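Local coordinates for protein dockerin type 1 (Clostridium thermocellum, PDB 4DH2) that binds two calcium ions and docks onto a type I cohesin as the dockerin module of a longer cellulosomal protein, itself probably a glycoside hydrolase, at residues D20-L23 / M24-I28; A33-A37 / D38-W42; D56-Y59 / L60-Y63. All coordinates share one frame; numbering follows the deposited sequence.

Contact 1. Residues D20-L23 / M24-I28. With CA (calcium ion), chain H.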
loop_
_atom_site.group_PDB
_atom_site.type_symbol
_atom_site.label_atom_id
_atom_site.label_comp_id
_atom_site.label_asym_id
_atom_site.label_seq_id
_atom_site.Cartn_x
_atom_site.Cartn_y
_atom_site.Cartn_z
ATOM N N ASP B 20 8.489 -8.671 -6.498
ATOM C CA ASP B 20 9.481 -8.185 -7.441
ATOM C C ASP B 20 10.274 -7.028 -6.859
ATOM O O ASP B 20 11.463 -6.872 -7.122
ATOM C CB ASP B 20 8.799 -7.745 -8.714
ATOM C CG ASP B 20 8.007 -8.881 -9.332
ATOM O OD1 ASP B 20 8.621 -9.830 -9.843
ATOM O OD2 ASP B 20 6.773 -8.823 -9.227
ATOM N N TYR B 21 9.602 -6.197 -6.078
ATOM C CA TYR B 21 10.272 -5.080 -5.409
ATOM C C TYR B 21 11.310 -5.559 -4.389
ATOM O O TYR B 21 12.461 -5.079 -4.351
ATOM C CB TYR B 21 9.216 -4.224 -4.700
ATOM C CG TYR B 21 9.712 -2.935 -4.084
ATOM C CD1 TYR B 21 10.376 -1.988 -4.843
ATOM C CD2 TYR B 21 9.461 -2.652 -2.747
ATOM C CE1 TYR B 21 10.818 -0.816 -4.285
ATOM C CE2 TYR B 21 9.904 -1.468 -2.177
ATOM C CZ TYR B 21 10.581 -0.561 -2.966
ATOM O OH TYR B 21 11.027 0.622 -2.431
ATOM N N VAL B 22 10.910 -6.497 -3.541
ATOM C CA VAL B 22 11.825 -7.057 -2.554
ATOM C C VAL B 22 12.999 -7.747 -3.238
ATOM O O VAL B 22 14.176 -7.546 -2.841
ATOM C CB VAL B 22 11.084 -8.059 -1.653
ATOM C CG1 VAL B 22 12.045 -8.747 -0.728
ATOM C CG2 VAL B 22 9.988 -7.312 -0.829
ATOM N N LEU B 23 12.717 -8.521 -4.295
ATOM C CA LEU B 23 13.785 -9.174 -5.049
ATOM C C LEU B 23 14.752 -8.169 -5.698
ATOM O O LEU B 23 15.986 -8.361 -5.664
ATOM C CB LEU B 23 13.218 -10.125 -6.101
ATOM C CG LEU B 23 12.615 -11.430 -5.561
ATOM C CD1 LEU B 23 11.879 -12.139 -6.681
ATOM C CD2 LEU B 23 13.651 -12.351 -4.952
ATOM N N MET B 24 14.224 -7.107 -6.282
ATOM C CA MET B 24 15.060 -6.071 -6.864
ATOM C C MET B 24 16.001 -5.477 -5.802
ATOM O O MET B 24 17.209 -5.318 -6.029
ATOM C CB MET B 24 14.177 -4.969 -7.441
ATOM C CG MET B 24 14.941 -3.755 -7.886
ATOM S SD MET B 24 15.861 -4.040 -9.396
ATOM C CE MET B 24 14.493 -3.706 -10.517
ATOM N N LYS B 25 15.433 -5.114 -4.655
ATOM C CA LYS B 25 16.232 -4.586 -3.543
ATOM C C LYS B 25 17.322 -5.542 -3.122
ATOM O O LYS B 25 18.498 -5.123 -2.929
ATOM C CB LYS B 25 15.349 -4.227 -2.341
ATOM C CG LYS B 25 14.703 -2.848 -2.438
ATOM C CD LYS B 25 14.187 -2.405 -1.064
ATOM C CE LYS B 25 13.387 -1.077 -1.072
ATOM N NZ LYS B 25 12.707 -0.746 0.281
ATOM N N ARG B 26 16.975 -6.814 -2.941
ATOM C CA ARG B 26 17.980 -7.799 -2.532
ATOM C C ARG B 26 19.013 -8.005 -3.599
ATOM O O ARG B 26 20.175 -8.212 -3.311
ATOM C CB ARG B 26 17.306 -9.133 -2.205
ATOM C CG ARG B 26 16.478 -9.005 -0.943
ATOM C CD ARG B 26 15.759 -10.324 -0.591
ATOM N NE ARG B 26 14.920 -10.065 0.562
ATOM C CZ ARG B 26 14.076 -10.938 1.098
ATOM N NH1 ARG B 26 14.003 -12.156 0.595
ATOM N NH2 ARG B 26 13.332 -10.582 2.131
ATOM N N TYR B 27 18.590 -7.944 -4.848
ATOM C CA TYR B 27 19.525 -8.128 -5.933
ATOM C C TYR B 27 20.546 -6.986 -5.985
ATOM O O TYR B 27 21.745 -7.252 -6.109
ATOM C CB TYR B 27 18.752 -8.253 -7.238
ATOM C CG TYR B 27 19.577 -8.258 -8.497
ATOM C CD1 TYR B 27 19.807 -9.442 -9.191
ATOM C CD2 TYR B 27 20.039 -7.074 -9.041
ATOM C CE1 TYR B 27 20.522 -9.454 -10.369
ATOM C CE2 TYR B 27 20.778 -7.073 -10.210
ATOM C CZ TYR B 27 21.017 -8.266 -10.880
ATOM O OH TYR B 27 21.729 -8.274 -12.075
ATOM N N ILE B 28 20.084 -5.751 -5.859
ATOM C CA ILE B 28 21.007 -4.600 -5.904
ATOM C C ILE B 28 21.929 -4.620 -4.692
ATOM O O ILE B 28 23.087 -4.212 -4.787
ATOM C CB ILE B 28 20.258 -3.278 -6.045
ATOM C CG1 ILE B 28 19.542 -3.235 -7.397
ATOM C CG2 ILE B 28 21.221 -2.086 -5.940
ATOM C CD1 ILE B 28 18.451 -2.209 -7.417
HETATM CA CA CA H . 6.483 -10.955 -10.319
HETATM O O HOH W 1 5.669 -11.411 -8.088
#
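Val22 and Arg26 lie side by side, one helical turn apart, and point the same way. Val22 CG1 sits over one face of the Arg26 guanidinium, 3.4 Å from Arg26 NE and offset toward the rim. The Arg26 chain is extended from CG to NE, which lays the flat group against the valine methyl. One residue back along the helix, Lys25 crosses Tyr21. Lys25 CE comes 3.2 Å from Tyr21 OH, oblique to the ring. Tyr21 has CG anti to its own N (chi1 -173°), while Lys25 has CG beside its N, so the two chains converge at their ends. Both pairs lie on helix 18-28, which follows the first calcium loop of the dockerin. In its first turn Asp20 grips the calcium ion with both carboxylate oxygens, OD1 at 2.5 Å and OD2 at 2.4 Å. Asp9, Asn11, Asp13 and the Val15 carbonyl add the other protein ligands, and Asn17 N also bonds to Asp20 OD2. Arg26 N bonds to Val22 O at 2.9 Å, the helical i to i+4 bond that spans this pair. The charged ends serve the cohesin chain: Lys25 NZ forms salt bridges with Asp94 and Asp96 of that chain, and Arg26 NE bonds to its Gln98.

Contact 2. Residues A33-A37 / D38-W42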
loop_
_atom_site.group_PDB
_atom_site.type_symbol
_atom_site.label_atom_id
_atom_site.label_comp_id
_atom_site.label_asym_id
_atom_site.label_seq_id
_atom_site.Cartn_x
_atom_site.Cartn_y
_atom_site.Cartn_z
ATOM N N ALA B 33 22.252 -13.207 -5.690
ATOM C CA ALA B 33 23.237 -13.049 -6.749
ATOM C C ALA B 33 22.525 -12.785 -8.053
ATOM O O ALA B 33 23.045 -12.084 -8.913
ATOM C CB ALA B 33 24.076 -14.291 -6.872
ATOM N N ASP B 34 21.321 -13.339 -8.190
ATOM C CA ASP B 34 20.580 -13.222 -9.434
ATOM C C ASP B 34 19.062 -13.301 -9.237
ATOM O O ASP B 34 18.594 -13.739 -8.192
ATOM C CB ASP B 34 21.024 -14.312 -10.404
ATOM C CG ASP B 34 21.034 -13.837 -11.831
ATOM O OD1 ASP B 34 20.275 -12.898 -12.134
ATOM O OD2 ASP B 34 21.807 -14.386 -12.641
ATOM N N PHE B 35 18.317 -12.845 -10.238
ATOM C CA PHE B 35 16.852 -12.948 -10.232
ATOM C C PHE B 35 16.398 -14.354 -10.596
ATOM O O PHE B 35 17.097 -15.071 -11.314
ATOM C CB PHE B 35 16.238 -11.973 -11.235
ATOM C CG PHE B 35 16.342 -10.542 -10.837
ATOM C CD1 PHE B 35 15.954 -10.126 -9.583
ATOM C CD2 PHE B 35 16.808 -9.607 -11.732
ATOM C CE1 PHE B 35 16.036 -8.805 -9.227
ATOM C CE2 PHE B 35 16.897 -8.283 -11.381
ATOM C CZ PHE B 35 16.518 -7.882 -10.129
ATOM N N PRO B 36 15.216 -14.759 -10.107
ATOM C CA PRO B 36 14.680 -16.047 -10.571
ATOM C C PRO B 36 14.373 -16.044 -12.075
ATOM O O PRO B 36 14.527 -17.062 -12.743
ATOM C CB PRO B 36 13.389 -16.204 -9.763
ATOM C CG PRO B 36 13.618 -15.390 -8.511
ATOM C CD PRO B 36 14.477 -14.223 -8.947
ATOM N N ALA B 37 13.938 -14.912 -12.607
ATOM C CA ALA B 37 13.657 -14.826 -14.034
ATOM C C ALA B 37 14.961 -14.926 -14.834
ATOM O O ALA B 37 16.052 -14.653 -14.310
ATOM C CB ALA B 37 12.919 -13.530 -14.359
ATOM N N ASP B 38 14.835 -15.297 -16.107
ATOM C CA ASP B 38 15.984 -15.542 -16.988
ATOM C C ASP B 38 16.842 -14.320 -17.325
ATOM O O ASP B 38 18.027 -14.261 -16.984
ATOM C CB ASP B 38 15.508 -16.130 -18.321
ATOM C CG ASP B 38 15.212 -17.617 -18.242
ATOM O OD1 ASP B 38 15.811 -18.307 -17.388
ATOM O OD2 ASP B 38 14.384 -18.089 -19.051
ATOM N N ASP B 39 16.251 -13.380 -18.052
ATOM C CA ASP B 39 17.010 -12.293 -18.653
ATOM C C ASP B 39 16.986 -11.081 -17.712
ATOM O O ASP B 39 16.068 -10.267 -17.788
ATOM C CB ASP B 39 16.383 -11.931 -20.008
ATOM C CG ASP B 39 17.233 -10.945 -20.814
ATOM O OD1 ASP B 39 18.068 -10.216 -20.223
ATOM O OD2 ASP B 39 17.051 -10.891 -22.050
ATOM N N ASP B 40 17.985 -10.970 -16.844
ATOM C CA ASP B 40 18.009 -9.926 -15.821
ATOM C C ASP B 40 17.759 -8.548 -16.401
ATOM O O ASP B 40 16.979 -7.758 -15.864
ATOM C CB ASP B 40 19.363 -9.900 -15.119
ATOM C CG ASP B 40 19.607 -11.129 -14.291
ATOM O OD1 ASP B 40 18.628 -11.849 -13.999
ATOM O OD2 ASP B 40 20.780 -11.389 -13.943
ATOM N N MET B 41 18.462 -8.245 -17.480
ATOM C CA MET B 41 18.406 -6.917 -18.035
ATOM C C MET B 41 17.019 -6.645 -18.627
ATOM O O MET B 41 16.481 -5.548 -18.496
ATOM C CB MET B 41 19.510 -6.739 -19.070
ATOM C CG MET B 41 19.748 -5.296 -19.448
ATOM S SD MET B 41 20.400 -4.210 -18.137
ATOM C CE MET B 41 22.058 -4.886 -17.951
ATOM N N TRP B 42 16.412 -7.634 -19.267
ATOM C CA TRP B 42 15.105 -7.381 -19.852
ATOM C C TRP B 42 14.069 -7.096 -18.752
ATOM O O TRP B 42 13.350 -6.093 -18.797
ATOM C CB TRP B 42 14.636 -8.538 -20.731
ATOM C CG TRP B 42 13.284 -8.242 -21.224
ATOM C CD1 TRP B 42 12.125 -8.812 -20.813
ATOM C CD2 TRP B 42 12.925 -7.236 -22.184
ATOM N NE1 TRP B 42 11.061 -8.244 -21.468
ATOM C CE2 TRP B 42 11.524 -7.273 -22.318
ATOM C CE3 TRP B 42 13.655 -6.318 -22.951
ATOM C CZ2 TRP B 42 10.832 -6.428 -23.184
ATOM C CZ3 TRP B 42 12.966 -5.477 -23.816
ATOM C CH2 TRP B 42 11.567 -5.541 -23.925
HETATM O O HOH W 2 18.525 -14.640 -14.220
#
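Asp34 and Asp40 bring their carboxylates together across the turn. Asp34 OD1 lies only 2.4 Å from Asp40 OD2. Two oxygens this close suggest that one acid holds a proton, but Asp34 OD1 is crowded in the model and its place is doubtful. The two carboxylate planes stand 64° apart. The first torsion of Asp34 (chi1 -144°) is not staggered, and with OD1 so close to its neighbour this conformation is also less sure. Asp40 has CG beside its own N (chi1 -68°), which swings the carboxylate back over the preceding loop. There its OD1 meets Phe35 at the ring edge, near the ring plane, 3.7 Å from Phe35 CD2. The phenyl ring and this carboxylate are nearly perpendicular. Water 2 lies between Asp40 OD1, at 2.8 Å, and Ala37 O; its very short approach to Ala37 O, 2.5 Å, is doubtful in detail. The Phe35 ring turns inward, where it stacks with Tyr27 and packs on Met24 of helix 18-28. Asp39 OD1 accepts from Trp42 N at 3.2 Å. The donor comes from above the carboxylate plane. Asp39 is thus the N-cap of helix 40-44, the short helix that leads into the second calcium loop of the dockerin.

Contact 3. Residues D56-Y59 / L60-Y63. With CA (calcium ion), chain I; SO4 (sulfate ion), chain K; SO4 (sulfate ion), chain J.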
loop_
_atom_site.group_PDB
_atom_site.type_symbol
_atom_site.label_atom_id
_atom_site.label_comp_id
_atom_site.label_asym_id
_atom_site.label_seq_id
_atom_site.Cartn_x
_atom_site.Cartn_y
_atom_site.Cartn_z
ATOM N N ASP B 56 15.949 1.764 -11.118
ATOM C CA ASP B 56 14.950 0.770 -11.451
ATOM C C ASP B 56 14.116 0.408 -10.249
ATOM O O ASP B 56 12.893 0.285 -10.353
ATOM C CB ASP B 56 15.625 -0.476 -11.993
ATOM C CG ASP B 56 16.398 -0.170 -13.235
ATOM O OD1 ASP B 56 15.752 0.127 -14.244
ATOM O OD2 ASP B 56 17.641 -0.150 -13.185
ATOM N N CYS B 57 14.778 0.260 -9.102
ATOM C CA CYS B 57 14.046 -0.008 -7.863
ATOM C C CYS B 57 13.045 1.105 -7.582
ATOM O O CYS B 57 11.900 0.856 -7.202
ATOM C CB CYS B 57 15.009 -0.107 -6.697
ATOM S SG CYS B 57 14.389 -1.174 -5.399
ATOM N N ASN B 58 13.483 2.351 -7.753
ATOM C CA ASN B 58 12.580 3.482 -7.546
ATOM C C ASN B 58 11.408 3.486 -8.515
ATOM O O ASN B 58 10.287 3.863 -8.150
ATOM C CB ASN B 58 13.339 4.792 -7.650
ATOM C CG ASN B 58 12.531 5.952 -7.111
ATOM O OD1 ASN B 58 12.288 6.036 -5.910
ATOM N ND2 ASN B 58 12.076 6.815 -7.992
ATOM N N TYR B 59 11.629 3.055 -9.760
ATOM C CA TYR B 59 10.531 2.966 -10.707
ATOM C C TYR B 59 9.561 1.915 -10.245
ATOM O O TYR B 59 8.350 2.094 -10.368
ATOM C CB TYR B 59 10.982 2.646 -12.136
ATOM C CG TYR B 59 11.287 3.870 -12.940
ATOM C CD1 TYR B 59 12.592 4.268 -13.158
ATOM C CD2 TYR B 59 10.268 4.647 -13.459
ATOM C CE1 TYR B 59 12.886 5.411 -13.883
ATOM C CE2 TYR B 59 10.540 5.790 -14.181
ATOM C CZ TYR B 59 11.844 6.162 -14.402
ATOM O OH TYR B 59 12.100 7.300 -15.122
ATOM N N LEU B 60 10.069 0.806 -9.721
ATOM C CA LEU B 60 9.161 -0.209 -9.186
ATOM C C LEU B 60 8.318 0.365 -8.042
ATOM O O LEU B 60 7.108 0.108 -7.978
ATOM C CB LEU B 60 9.885 -1.455 -8.679
ATOM C CG LEU B 60 9.959 -2.635 -9.624
ATOM C CD1 LEU B 60 10.869 -2.278 -10.781
ATOM C CD2 LEU B 60 10.478 -3.849 -8.883
ATOM N N LYS B 61 8.953 1.139 -7.152
ATOM C CA LYS B 61 8.249 1.764 -6.037
ATOM C C LYS B 61 7.147 2.654 -6.589
ATOM O O LYS B 61 6.003 2.569 -6.136
ATOM C CB LYS B 61 9.213 2.571 -5.168
ATOM C CG LYS B 61 8.569 3.361 -4.036
ATOM C CD LYS B 61 9.531 4.321 -3.314
ATOM C CE LYS B 61 10.431 3.585 -2.323
ATOM N NZ LYS B 61 11.022 4.453 -1.234
ATOM N N ARG B 62 7.483 3.506 -7.559
ATOM C CA ARG B 62 6.489 4.400 -8.194
ATOM C C ARG B 62 5.312 3.645 -8.810
ATOM O O ARG B 62 4.141 4.067 -8.725
ATOM C CB ARG B 62 7.158 5.288 -9.267
ATOM C CG ARG B 62 8.049 6.372 -8.706
ATOM C CD ARG B 62 8.703 7.152 -9.838
ATOM N NE ARG B 62 9.628 8.150 -9.354
ATOM C CZ ARG B 62 10.472 8.824 -10.134
ATOM N NH1 ARG B 62 10.507 8.585 -11.442
ATOM N NH2 ARG B 62 11.284 9.734 -9.607
ATOM N N TYR B 63 5.617 2.533 -9.453
ATOM C CA TYR B 63 4.606 1.699 -10.060
ATOM C C TYR B 63 3.700 1.126 -8.979
ATOM O O TYR B 63 2.478 1.167 -9.103
ATOM C CB TYR B 63 5.296 0.595 -10.851
ATOM C CG TYR B 63 4.369 -0.399 -11.514
ATOM C CD1 TYR B 63 3.904 -0.196 -12.806
ATOM C CD2 TYR B 63 3.979 -1.545 -10.854
ATOM C CE1 TYR B 63 3.058 -1.132 -13.418
ATOM C CE2 TYR B 63 3.135 -2.474 -11.447
ATOM C CZ TYR B 63 2.679 -2.260 -12.726
ATOM O OH TYR B 63 1.845 -3.199 -13.310
HETATM CA CA CA I . 17.788 0.860 -15.487
HETATM S S SO4 K . 10.025 9.851 -6.307
HETATM O O1 SO4 K . 9.738 10.088 -4.895
HETATM O O2 SO4 K . 11.446 10.114 -6.551
HETATM O O3 SO4 K . 9.732 8.457 -6.630
HETATM O O4 SO4 K . 9.188 10.718 -7.143
HETATM S S SO4 J . 15.510 8.051 -15.934
HETATM O O1 SO4 J . 14.798 8.403 -14.710
HETATM O O2 SO4 J . 16.834 7.571 -15.541
HETATM O O3 SO4 J . 14.768 7.046 -16.687
HETATM O O4 SO4 J . 15.639 9.227 -16.797
HETATM O O HOH W 3 18.810 2.489 -14.228
#
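Helix 54-64 is the exiting helix of the second calcium-binding loop, an EF-hand-like motif of the dockerin fold. Asp56 closes that loop. Its OD1 and OD2 both bind the calcium ion, each at 2.5 Å, and water 3 is a further ligand. Asp45, Asn47, Asp49 and the Val51 carbonyl supply the remaining protein ligands, while Asn53 N and Val46 N bond to the Asp56 carboxylate. Farther along the helix, Asn58 and Arg62, one turn apart, share a sulfate, probably from the crystallisation liquor. Asn58 ND2 lies over one face of the Arg62 guanidinium, 3.1 Å from Arg62 NE, with the amide and guanidinium planes 77° apart. Both are donors, and sulfate O3 serves both. Arg62 NE reaches O3 at 2.7 Å along a nearly straight bond (172°), and Asn58 ND2 reaches it at 3.2 Å. Arg62 NH2 holds sulfate O2 at 3.1 Å. Asn58 has CG anti to its N (chi1 -166°) and Arg62 has CG beside its N, which brings both groups to the same anion. Arg62 is also near the Tyr59 ring, but that cation-pi contact is long and weak at most. Toward helix 18-28, Cys57 packs on Met24 and Lys25, and Lys61, whose NZ forms a salt bridge with Asp79 of the cohesin chain, touches Tyr21 beside the cohesin surface.

How the contacts relate
The three contacts follow one another along the chain, all within the dockerin domain. Contact 1 is on helix 18-28, contact 2 leads into helix 40-44, and contact 3 is on helix 54-64. Contact 1 touches both others, its centre about 11 Å from each of theirs. It meets contact 2 where Leu23 O lies 3.6 Å from Phe35 CE1. It meets contact 3 where Tyr21 CE1 comes 3.5 Å from Cys57 O. Contacts 2 and 3 are about 17 Å apart between centres, do not touch, and lie on opposite sides of the chain's centre. Contacts 1 and 3 each hold one calcium-binding aspartate and each send a lysine to the cohesin.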